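NIPSNAP domain-containing protein (Burkholderia xenovorans, PDB 5KAK) is of unknown function but belongs to the NipSnap family, whose domain falls in the dimeric alpha-beta barrel superfamily. Local coordinates at residues 12-18 with 57-63; 29-34 with 87-92; 37-42 with 78-84. One frame throughout, in Å; residues are numbered along the deposited sequence. Where two conformers were deposited one is given.

Interaction 1. Residues 12-18 with 57-63; sequences EERIYDL and NQVVHLW
The imidazole of H61 reaches across to its strand partner and meets both R14 and Y16. Its edge points at the face of the Y16 ring in a T-shaped stack. The centroids are 4.7 Å apart and the planes stand at 80°. H61 NE2 comes within 3.3 Å of Y16 CE2, above the ring and toward its rim. The aliphatic root of R14 lies over a face of the imidazole: R14 CB is 3.6 Å from the H61 ring centroid, a CH-pi contact. H61 holds CG between its backbone N and carbonyl carbon (chi1 41°), and this swings the ring toward strand 12-18.

Neighbours on the same face fix these groups. W63 NE1 donates to H61 ND1 over 3.0 Å, close to both ring planes. With the flanking R14 and Y16, this fixes the rotation of the imidazole. The R14 guanidinium grips Y16 OH side-on through NE and NH2. R14 NH1 forms a salt bridge with E12 OE1. E12 also pairs with R71, and Y48 stacks on H61. Next to the root of Y16, V59 CG2 packs 3.5 Å from Y16 CB.

On the other face, Q58 NE2 donates to D17 OD1 on the syn side of the carboxylate, at 3.0 Å. Q58 OE1 accepts a hydrogen bond from K102 NZ of the second subunit. V60 CG1 is 3.3 Å from E13 OE2.

E12 with W63, R14 with H61 and Y16 with V59 are antiparallel hydrogen-bonded pairs. L18 N adds a bond to N57 O. Strands 10-18 and 58-65 are the two inner strands of a four-stranded antiparallel sheet. One face carries helices; the other meets a second subunit, consistent with the dimeric alpha-beta barrel fold.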
loop_
_atom_site.group_PDB
_atom_site.type_symbol
_atom_site.label_atom_id
_atom_site.label_comp_id
_atom_site.label_asym_id
_atom_site.label_seq_id
_atom_site.Cartn_x
_atom_site.Cartn_y
_atom_site.Cartn_z
ATOM N N GLU E 12 5.420 22.360 -0.036
ATOM C CA GLU E 12 4.328 21.408 0.111
ATOM C C GLU E 12 4.123 20.689 -1.211
ATOM O O GLU E 12 3.914 21.335 -2.243
ATOM C CB GLU E 12 3.026 22.091 0.532
ATOM C CG GLU E 12 1.881 21.096 0.755
ATOM C CD GLU E 12 0.567 21.782 1.141
ATOM O OE1 GLU E 12 -0.394 21.083 1.505
ATOM O OE2 GLU E 12 0.503 23.025 1.113
ATOM N N GLU E 13 4.201 19.365 -1.180
ATOM C CA GLU E 13 3.845 18.542 -2.328
ATOM C C GLU E 13 2.430 18.023 -2.118
ATOM O O GLU E 13 2.128 17.444 -1.073
ATOM C CB GLU E 13 4.826 17.385 -2.509
ATOM C CG GLU E 13 4.498 16.559 -3.736
ATOM C CD GLU E 13 5.559 15.531 -4.074
ATOM O OE1 GLU E 13 6.348 15.132 -3.186
ATOM O OE2 GLU E 13 5.593 15.120 -5.249
ATOM N N ARG E 14 1.544 18.284 -3.080
ATOM C CA ARG E 14 0.180 17.790 -3.023
ATOM C C ARG E 14 -0.013 16.805 -4.167
ATOM O O ARG E 14 0.410 17.064 -5.299
ATOM C CB ARG E 14 -0.838 18.947 -3.083
ATOM C CG ARG E 14 -0.695 19.875 -1.876
ATOM C CD ARG E 14 -1.691 21.012 -1.927
ATOM N NE ARG E 14 -3.072 20.578 -1.746
ATOM C CZ ARG E 14 -3.656 20.387 -0.559
ATOM N NH1 ARG E 14 -2.978 20.557 0.564
ATOM N NH2 ARG E 14 -4.932 20.033 -0.494
ATOM N N ILE E 15 -0.595 15.658 -3.850
ATOM C CA ILE E 15 -0.729 14.546 -4.786
ATOM C C ILE E 15 -2.200 14.148 -4.798
ATOM O O ILE E 15 -2.713 13.647 -3.787
ATOM C CB ILE E 15 0.156 13.358 -4.379
ATOM C CG1 ILE E 15 1.633 13.773 -4.244
ATOM C CG2 ILE E 15 -0.045 12.206 -5.335
ATOM C CD1 ILE E 15 2.493 12.719 -3.541
ATOM N N TYR E 16 -2.896 14.407 -5.911
ATOM C CA TYR E 16 -4.305 14.054 -6.027
ATOM C C TYR E 16 -4.486 12.905 -7.002
ATOM O O TYR E 16 -3.994 12.954 -8.139
ATOM C CB TYR E 16 -5.157 15.225 -6.507
ATOM C CG TYR E 16 -5.131 16.492 -5.694
ATOM C CD1 TYR E 16 -4.658 16.524 -4.378
ATOM C CD2 TYR E 16 -5.625 17.650 -6.242
ATOM C CE1 TYR E 16 -4.663 17.708 -3.661
ATOM C CE2 TYR E 16 -5.640 18.823 -5.543
ATOM C CZ TYR E 16 -5.154 18.857 -4.256
ATOM O OH TYR E 16 -5.188 20.072 -3.602
ATOM N N ASP E 17 -5.184 11.872 -6.562
ATOM C CA ASP E 17 -5.594 10.811 -7.465
ATOM C C ASP E 17 -6.987 11.132 -7.986
ATOM O O ASP E 17 -7.882 11.449 -7.207
ATOM C CB ASP E 17 -5.573 9.464 -6.765
ATOM C CG ASP E 17 -4.189 9.084 -6.287
ATOM O OD1 ASP E 17 -3.269 9.028 -7.126
ATOM O OD2 ASP E 17 -4.022 8.870 -5.070
ATOM N N LEU E 18 -7.158 11.039 -9.300
ATOM C CA LEU E 18 -8.376 11.461 -9.977
ATOM C C LEU E 18 -9.157 10.264 -10.499
ATOM O O LEU E 18 -8.627 9.161 -10.624
ATOM C CB LEU E 18 -8.039 12.397 -11.146
ATOM C CG LEU E 18 -7.228 13.618 -10.709
ATOM C CD1 LEU E 18 -6.888 14.503 -11.887
ATOM C CD2 LEU E 18 -8.041 14.387 -9.706
ATOM N N ASN E 57 -3.594 8.842 -13.732
ATOM C CA ASN E 57 -4.714 9.683 -13.294
ATOM C C ASN E 57 -4.355 10.428 -12.016
ATOM O O ASN E 57 -5.137 10.489 -11.068
ATOM C CB ASN E 57 -5.989 8.860 -13.092
ATOM C CG ASN E 57 -6.297 7.971 -14.274
ATOM O OD1 ASN E 57 -6.337 8.429 -15.417
ATOM N ND2 ASN E 57 -6.506 6.688 -14.009
ATOM N N GLN E 58 -3.153 10.981 -11.980
ATOM C CA GLN E 58 -2.623 11.564 -10.754
ATOM C C GLN E 58 -2.054 12.924 -11.095
ATOM O O GLN E 58 -1.331 13.070 -12.090
ATOM C CB GLN E 58 -1.545 10.672 -10.107
ATOM C CG GLN E 58 -1.036 11.201 -8.779
ATOM C CD GLN E 58 0.055 10.328 -8.174
ATOM O OE1 GLN E 58 1.230 10.468 -8.518
ATOM N NE2 GLN E 58 -0.327 9.454 -7.239
ATOM N N VAL E 59 -2.387 13.919 -10.288
ATOM C CA VAL E 59 -1.806 15.238 -10.449
ATOM C C VAL E 59 -0.902 15.494 -9.256
ATOM O O VAL E 59 -1.215 15.112 -8.114
ATOM C CB VAL E 59 -2.866 16.351 -10.623
ATOM C CG1 VAL E 59 -3.581 16.197 -11.948
ATOM C CG2 VAL E 59 -3.861 16.330 -9.513
ATOM N N VAL E 60 0.232 16.120 -9.535
ATOM C CA VAL E 60 1.283 16.369 -8.556
ATOM C C VAL E 60 1.650 17.844 -8.640
ATOM O O VAL E 60 2.063 18.314 -9.704
ATOM C CB VAL E 60 2.516 15.490 -8.818
ATOM C CG1 VAL E 60 3.659 15.851 -7.874
ATOM C CG2 VAL E 60 2.168 14.030 -8.691
ATOM N N HIS E 61 1.506 18.576 -7.526
ATOM C CA HIS E 61 1.848 19.997 -7.562
ATOM C C HIS E 61 2.640 20.385 -6.321
ATOM O O HIS E 61 2.370 19.907 -5.214
ATOM C CB HIS E 61 0.590 20.922 -7.767
ATOM C CG HIS E 61 -0.636 20.530 -6.994
ATOM N ND1 HIS E 61 -1.234 21.370 -6.079
ATOM C CD2 HIS E 61 -1.414 19.422 -7.049
ATOM C CE1 HIS E 61 -2.307 20.784 -5.576
ATOM N NE2 HIS E 61 -2.443 19.603 -6.153
ATOM N N LEU E 62 3.648 21.230 -6.518
ATOM C CA LEU E 62 4.551 21.643 -5.449
ATOM C C LEU E 62 4.499 23.152 -5.306
ATOM O O LEU E 62 4.732 23.874 -6.281
ATOM C CB LEU E 62 5.987 21.212 -5.727
ATOM C CG LEU E 62 6.352 19.744 -5.585
ATOM C CD1 LEU E 62 5.793 18.934 -6.722
ATOM C CD2 LEU E 62 7.867 19.586 -5.479
ATOM N N TRP E 63 4.249 23.608 -4.085
ATOM C CA TRP E 63 4.158 25.019 -3.725
ATOM C C TRP E 63 5.220 25.378 -2.688
ATOM O O TRP E 63 5.387 24.667 -1.688
ATOM C CB TRP E 63 2.781 25.319 -3.159
ATOM C CG TRP E 63 1.691 25.037 -4.128
ATOM C CD1 TRP E 63 1.045 23.856 -4.313
ATOM C CD2 TRP E 63 1.118 25.967 -5.046
ATOM N NE1 TRP E 63 0.087 23.995 -5.296
ATOM C CE2 TRP E 63 0.118 25.284 -5.764
ATOM C CE3 TRP E 63 1.357 27.319 -5.334
ATOM C CZ2 TRP E 63 -0.644 25.903 -6.756
ATOM C CZ3 TRP E 63 0.594 27.939 -6.309
ATOM C CH2 TRP E 63 -0.396 27.233 -7.010
#

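Interaction 2. Residues 29-34 with 87-92; sequences HFEREG and YVRKNI
Y87 pushes its ring between H29, F30, E33 and G34 as a knob into a hole of helix 29-34. Its edge is turned to the face of F30 in a T-shaped stack, with the planes at 88°. Y87 OH lies over the F30 ring toward its rim, 3.1 Å from F30 CD1. G34 meets a face of the same tyrosine: G34 CA is 3.7 Å from the Y87 ring centroid, a CH-pi contact. Having no side chain, G34 lets the phenol lie close against the backbone. The Y87 torsion that sets CG opposite the backbone N (chi1 163°) carries the ring toward this hole.

E33 runs past the phenol in the opposite direction. Its carboxylate carbon CD comes within 3.6 Å of Y87 CD1, at the ring edge.

H29 and N91 form a second pair. N91 CB sits almost over the centre of the imidazole, 3.5 Å from the H29 ring centroid. The N91 amide lies out beyond the rim, and no hydrogen bond to the imidazole forms. A water joins the two helices at the polar margin: it donates to E33 OE1 over 2.7 Å and accepts from N91 ND2. The same N91 ND2 makes a weak bond to Y87 O one turn back. H29 NE2 is held by E25 in its own helix.

I92 fills the side near the sheet, its CD1 lying 3.6 Å from F30 CE1.

The axes of the two short segments come no nearer than 11.5 Å and run at 145°, roughly antiparallel. They belong to helices 23-42 and 82-92. F30 also stacks on F26 and meets Y48 of strand 45-51, so this contact reaches down to the sheet. F109 of the second subunit packs on F30.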
loop_
_atom_site.group_PDB
_atom_site.type_symbol
_atom_site.label_atom_id
_atom_site.label_comp_id
_atom_site.label_asym_id
_atom_site.label_seq_id
_atom_site.Cartn_x
_atom_site.Cartn_y
_atom_site.Cartn_z
ATOM N N HIS E 29 -9.525 22.812 -16.549
ATOM C CA HIS E 29 -10.169 23.735 -15.624
ATOM C C HIS E 29 -9.148 24.679 -15.015
ATOM O O HIS E 29 -9.413 25.878 -14.864
ATOM C CB HIS E 29 -10.908 22.967 -14.528
ATOM C CG HIS E 29 -12.188 22.335 -14.988
ATOM N ND1 HIS E 29 -13.212 23.055 -15.562
ATOM C CD2 HIS E 29 -12.611 21.050 -14.944
ATOM C CE1 HIS E 29 -14.208 22.240 -15.859
ATOM N NE2 HIS E 29 -13.867 21.017 -15.493
ATOM N N PHE E 30 -7.956 24.159 -14.690
ATOM C CA PHE E 30 -6.952 24.986 -14.040
ATOM C C PHE E 30 -6.325 25.974 -15.010
ATOM O O PHE E 30 -6.088 27.133 -14.650
ATOM C CB PHE E 30 -5.890 24.095 -13.367
ATOM C CG PHE E 30 -6.192 23.849 -11.923
ATOM C CD1 PHE E 30 -7.004 22.800 -11.537
ATOM C CD2 PHE E 30 -5.765 24.756 -10.964
ATOM C CE1 PHE E 30 -7.330 22.613 -10.208
ATOM C CE2 PHE E 30 -6.091 24.588 -9.645
ATOM C CZ PHE E 30 -6.874 23.519 -9.261
ATOM N N GLU E 31 -6.029 25.548 -16.238
ATOM C CA GLU E 31 -5.428 26.496 -17.170
ATOM C C GLU E 31 -6.429 27.571 -17.570
ATOM O O GLU E 31 -6.061 28.741 -17.705
ATOM C CB GLU E 31 -4.879 25.784 -18.407
ATOM C CG GLU E 31 -5.943 25.174 -19.301
ATOM C CD GLU E 31 -5.349 24.226 -20.329
ATOM O OE1 GLU E 31 -4.114 24.029 -20.299
ATOM O OE2 GLU E 31 -6.112 23.683 -21.158
ATOM N N ARG E 32 -7.706 27.208 -17.726
ATOM C CA ARG E 32 -8.696 28.192 -18.152
ATOM C C ARG E 32 -9.145 29.105 -17.023
ATOM O O ARG E 32 -9.545 30.242 -17.282
ATOM C CB ARG E 32 -9.932 27.503 -18.742
ATOM C CG ARG E 32 -9.701 26.787 -20.052
ATOM C CD ARG E 32 -10.970 26.089 -20.496
ATOM N NE ARG E 32 -10.782 25.297 -21.706
ATOM C CZ ARG E 32 -11.698 24.471 -22.193
ATOM N NH1 ARG E 32 -12.858 24.333 -21.565
ATOM N NH2 ARG E 32 -11.458 23.780 -23.299
ATOM N N GLU E 33 -9.109 28.642 -15.780
ATOM C CA GLU E 33 -9.801 29.370 -14.726
ATOM C C GLU E 33 -9.111 29.255 -13.370
ATOM O O GLU E 33 -8.876 30.265 -12.703
ATOM C CB GLU E 33 -11.253 28.880 -14.636
ATOM C CG GLU E 33 -12.054 29.489 -13.502
ATOM C CD GLU E 33 -13.508 29.038 -13.484
ATOM O OE1 GLU E 33 -13.876 28.121 -14.257
ATOM O OE2 GLU E 33 -14.288 29.601 -12.689
ATOM N N GLY E 34 -8.771 28.034 -12.949
ATOM C CA GLY E 34 -8.405 27.822 -11.557
ATOM C C GLY E 34 -7.058 28.386 -11.147
ATOM O O GLY E 34 -6.893 28.823 -10.004
ATOM N N TYR E 87 -15.316 27.425 -7.492
ATOM C CA TYR E 87 -14.573 26.780 -8.571
ATOM C C TYR E 87 -14.277 25.319 -8.250
ATOM O O TYR E 87 -14.446 24.440 -9.105
ATOM C CB TYR E 87 -13.277 27.545 -8.847
ATOM C CG TYR E 87 -12.272 26.749 -9.643
ATOM C CD1 TYR E 87 -12.349 26.683 -11.019
ATOM C CD2 TYR E 87 -11.245 26.053 -9.014
ATOM C CE1 TYR E 87 -11.446 25.949 -11.750
ATOM C CE2 TYR E 87 -10.337 25.311 -9.739
ATOM C CZ TYR E 87 -10.441 25.259 -11.104
ATOM O OH TYR E 87 -9.533 24.530 -11.831
ATOM N N VAL E 88 -13.841 25.037 -7.024
ATOM C CA VAL E 88 -13.533 23.658 -6.642
ATOM C C VAL E 88 -14.795 22.803 -6.663
ATOM O O VAL E 88 -14.801 21.687 -7.200
ATOM C CB VAL E 88 -12.859 23.620 -5.262
ATOM C CG1 VAL E 88 -12.788 22.189 -4.743
ATOM C CG2 VAL E 88 -11.466 24.214 -5.345
ATOM N N ARG E 89 -15.882 23.315 -6.080
ATOM C CA ARG E 89 -17.123 22.550 -5.992
ATOM C C ARG E 89 -17.674 22.225 -7.376
ATOM O O ARG E 89 -18.066 21.085 -7.653
ATOM C CB ARG E 89 -18.155 23.336 -5.173
ATOM C CG ARG E 89 -19.550 22.711 -5.146
ATOM C CD ARG E 89 -20.653 23.772 -5.044
ATOM N NE ARG E 89 -20.855 24.504 -6.297
ATOM C CZ ARG E 89 -21.535 24.035 -7.345
ATOM N NH1 ARG E 89 -21.660 24.769 -8.442
ATOM N NH2 ARG E 89 -22.075 22.823 -7.305
ATOM N N LYS E 90 -17.702 23.221 -8.263
ATOM C CA LYS E 90 -18.291 23.026 -9.582
ATOM C C LYS E 90 -17.425 22.125 -10.456
ATOM O O LYS E 90 -17.935 21.203 -11.107
ATOM C CB LYS E 90 -18.505 24.384 -10.259
ATOM C CG LYS E 90 -19.152 24.321 -11.634
ATOM C CD LYS E 90 -19.172 25.694 -12.303
ATOM C CE LYS E 90 -20.052 25.693 -13.539
ATOM N NZ LYS E 90 -19.740 24.555 -14.449
ATOM N N ASN E 91 -16.110 22.361 -10.472
ATOM C CA ASN E 91 -15.274 21.809 -11.527
ATOM C C ASN E 91 -14.304 20.727 -11.095
ATOM O O ASN E 91 -14.031 19.833 -11.891
ATOM C CB ASN E 91 -14.463 22.923 -12.193
ATOM C CG ASN E 91 -15.346 23.979 -12.800
ATOM O OD1 ASN E 91 -16.026 23.731 -13.800
ATOM N ND2 ASN E 91 -15.355 25.160 -12.200
ATOM N N ILE E 92 -13.745 20.799 -9.891
ATOM C CA ILE E 92 -12.675 19.893 -9.489
ATOM C C ILE E 92 -13.181 18.787 -8.576
ATOM O O ILE E 92 -12.780 17.628 -8.720
ATOM C CB ILE E 92 -11.524 20.676 -8.825
ATOM C CG1 ILE E 92 -10.905 21.680 -9.812
ATOM C CG2 ILE E 92 -10.467 19.712 -8.285
ATOM C CD1 ILE E 92 -10.492 21.088 -11.145
HETATM O O HOH W 1 -16.443 27.174 -14.194
#

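Interaction 3. Residues 37-42 with 78-84; sequences IQRPVL and LLAMPEW
L78 enters a hole formed by I37, Q38, V41 and L42, and this is the enclosed part of the contact. L78 CD2 lies 3.8 Å from Q38 CG and 4.0 Å from L42 CD1; the L78 and L42 side chains cross at about a right angle. L78 CD1 leans toward Q38 CA and V41 CB, and also covers a face of W84 near its rim. With CG placed opposite the backbone N (chi1 -178°), the L78 side chain points into the hole on the surface of segment 37-42.

W84 packs beside L78 on Q38 and I37. Its six-membered ring crosses the Q38 chain at a slant, with W84 CZ3 3.6 Å from Q38 CB. The Q38 amide is turned 31° from the indole plane. I37 CG2 comes obliquely to the same ring, 3.8 Å from W84 CE3.

M81 carries the contact toward the outside. Its chain bends at the last torsion (chi3 47°), which brings sulfur and methyl to different partners. M81 SD touches V41 CG2 at 3.7 Å, and M81 CE touches I37 CG2 at the same distance.

The solvent side is thinner. The exposed E83 lays its aliphatic part on I37, with E83 CG 3.6 Å from I37 CD1, the two chains crossing at an angle. No hydrogen bond joins the two segments; the contact is van der Waals packing, mostly of side chains.

M81 is the N-cap residue of helix 82-92, directly after helix 68-80. The last turns of helix 23-42 thus pack against the junction of two helices. On the sheet side, Q38 and L42 touch W63 of strand 58-65, while W84 also touches F30. V41 O accepts a bond from R74 of helix 68-80.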
loop_
_atom_site.group_PDB
_atom_site.type_symbol
_atom_site.label_atom_id
_atom_site.label_comp_id
_atom_site.label_asym_id
_atom_site.label_seq_id
_atom_site.Cartn_x
_atom_site.Cartn_y
_atom_site.Cartn_z
ATOM N N ILE E 37 -6.935 31.983 -10.103
ATOM C CA ILE E 37 -7.382 32.199 -8.733
ATOM C C ILE E 37 -6.281 31.829 -7.751
ATOM O O ILE E 37 -5.941 32.604 -6.850
ATOM C CB ILE E 37 -8.653 31.383 -8.442
ATOM C CG1 ILE E 37 -9.764 31.712 -9.423
ATOM C CG2 ILE E 37 -9.127 31.625 -7.022
ATOM C CD1 ILE E 37 -10.935 30.767 -9.306
ATOM N N GLN E 38 -5.714 30.625 -7.912
ATOM C CA GLN E 38 -4.934 30.022 -6.841
ATOM C C GLN E 38 -3.501 30.534 -6.796
ATOM O O GLN E 38 -2.983 30.810 -5.715
ATOM C CB GLN E 38 -4.953 28.497 -6.986
ATOM C CG GLN E 38 -4.241 27.755 -5.854
ATOM C CD GLN E 38 -4.126 26.264 -6.113
ATOM O OE1 GLN E 38 -3.994 25.833 -7.256
ATOM N NE2 GLN E 38 -4.189 25.467 -5.051
ATOM N N ARG E 39 -2.848 30.674 -7.945
ATOM C CA ARG E 39 -1.434 31.038 -7.930
ATOM C C ARG E 39 -1.155 32.398 -7.300
ATOM O O ARG E 39 -0.180 32.496 -6.534
ATOM C CB ARG E 39 -0.858 30.975 -9.350
ATOM C CG ARG E 39 0.643 31.266 -9.398
ATOM C CD ARG E 39 1.281 30.708 -10.653
ATOM N NE ARG E 39 0.420 30.874 -11.815
ATOM C CZ ARG E 39 0.700 30.400 -13.025
ATOM N NH1 ARG E 39 1.827 29.739 -13.235
ATOM N NH2 ARG E 39 -0.148 30.593 -14.026
ATOM N N PRO E 40 -1.925 33.462 -7.552
ATOM C CA PRO E 40 -1.583 34.740 -6.905
ATOM C C PRO E 40 -1.692 34.690 -5.393
ATOM O O PRO E 40 -0.966 35.418 -4.705
ATOM C CB PRO E 40 -2.597 35.729 -7.500
ATOM C CG PRO E 40 -3.159 35.046 -8.714
ATOM C CD PRO E 40 -3.115 33.588 -8.411
ATOM N N VAL E 41 -2.595 33.873 -4.854
ATOM C CA VAL E 41 -2.780 33.806 -3.409
ATOM C C VAL E 41 -1.666 32.988 -2.763
ATOM O O VAL E 41 -1.022 33.418 -1.789
ATOM C CB VAL E 41 -4.170 33.226 -3.088
ATOM C CG1 VAL E 41 -4.410 33.187 -1.596
ATOM C CG2 VAL E 41 -5.268 34.046 -3.798
ATOM N N LEU E 42 -1.410 31.797 -3.310
ATOM C CA LEU E 42 -0.418 30.920 -2.696
ATOM C C LEU E 42 0.997 31.428 -2.950
ATOM O O LEU E 42 1.845 31.388 -2.051
ATOM C CB LEU E 42 -0.602 29.490 -3.198
ATOM C CG LEU E 42 -1.915 28.864 -2.715
ATOM C CD1 LEU E 42 -1.969 27.339 -2.949
ATOM C CD2 LEU E 42 -2.178 29.215 -1.244
ATOM N N LEU E 78 -6.842 31.628 0.811
ATOM C CA LEU E 78 -7.399 30.926 -0.344
ATOM C C LEU E 78 -8.687 30.195 0.022
ATOM O O LEU E 78 -9.712 30.337 -0.658
ATOM C CB LEU E 78 -6.373 29.944 -0.915
ATOM C CG LEU E 78 -6.823 29.180 -2.172
ATOM C CD1 LEU E 78 -6.938 30.096 -3.398
ATOM C CD2 LEU E 78 -5.868 28.027 -2.437
ATOM N N LEU E 79 -8.652 29.416 1.104
ATOM C CA LEU E 79 -9.815 28.630 1.510
ATOM C C LEU E 79 -11.020 29.503 1.819
ATOM O O LEU E 79 -12.161 29.061 1.644
ATOM C CB LEU E 79 -9.470 27.764 2.724
ATOM N N ALA E 80 -10.795 30.739 2.266
ATOM C CA ALA E 80 -11.906 31.628 2.586
ATOM C C ALA E 80 -12.540 32.258 1.354
ATOM O O ALA E 80 -13.653 32.780 1.455
ATOM C CB ALA E 80 -11.445 32.737 3.539
ATOM N N MET E 81 -11.871 32.227 0.207
ATOM C CA MET E 81 -12.369 32.932 -0.973
ATOM C C MET E 81 -13.614 32.261 -1.533
ATOM O O MET E 81 -13.568 31.072 -1.865
ATOM C CB MET E 81 -11.287 32.993 -2.042
ATOM C CG MET E 81 -10.147 33.904 -1.688
ATOM S SD MET E 81 -8.899 33.962 -2.979
ATOM C CE MET E 81 -9.911 34.178 -4.436
ATOM N N PRO E 82 -14.737 32.969 -1.662
ATOM C CA PRO E 82 -15.919 32.342 -2.279
ATOM C C PRO E 82 -15.687 31.902 -3.707
ATOM O O PRO E 82 -16.254 30.887 -4.125
ATOM C CB PRO E 82 -16.977 33.447 -2.200
ATOM C CG PRO E 82 -16.535 34.308 -1.070
ATOM C CD PRO E 82 -15.041 34.289 -1.091
ATOM N N GLU E 83 -14.873 32.636 -4.468
ATOM C CA GLU E 83 -14.605 32.260 -5.852
ATOM C C GLU E 83 -13.877 30.930 -5.921
ATOM O O GLU E 83 -14.178 30.083 -6.771
ATOM C CB GLU E 83 -13.774 33.346 -6.534
ATOM C CG GLU E 83 -13.418 33.064 -7.980
ATOM C CD GLU E 83 -12.445 34.079 -8.555
ATOM O OE1 GLU E 83 -11.632 34.643 -7.784
ATOM O OE2 GLU E 83 -12.492 34.310 -9.782
ATOM N N TRP E 84 -12.906 30.736 -5.038
ATOM C CA TRP E 84 -12.186 29.472 -5.004
ATOM C C TRP E 84 -13.107 28.329 -4.594
ATOM O O TRP E 84 -13.122 27.274 -5.238
ATOM C CB TRP E 84 -11.001 29.578 -4.049
ATOM C CG TRP E 84 -10.243 28.286 -3.892
ATOM C CD1 TRP E 84 -10.192 27.499 -2.784
ATOM C CD2 TRP E 84 -9.442 27.639 -4.883
ATOM N NE1 TRP E 84 -9.395 26.398 -3.017
ATOM C CE2 TRP E 84 -8.920 26.463 -4.299
ATOM C CE3 TRP E 84 -9.105 27.944 -6.205
ATOM C CZ2 TRP E 84 -8.083 25.589 -4.995
ATOM C CZ3 TRP E 84 -8.273 27.082 -6.892
ATOM C CH2 TRP E 84 -7.773 25.915 -6.291
#

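From the N terminus, strand 10-18 comes first and helix 23-42 follows it. Interaction 1 closes a loop when strand 58-65 returns beside the first strand. Helix 23-42 opens two further loops before then. Interaction 3 closes when the chain reaches 78-84, and interaction 2 closes later at 87-92. Interaction 3 is therefore nested inside interaction 2, and both cross interaction 1. Interactions 2 and 3 tie the same long helix to the later helices, with F30 touching Q38 and W84 between them. W63 meets Q38 and L42, joining interaction 1 to interaction 3 and the sheet to its helices. Interactions 1 and 2 do not touch; their centres lie about 15 Å apart.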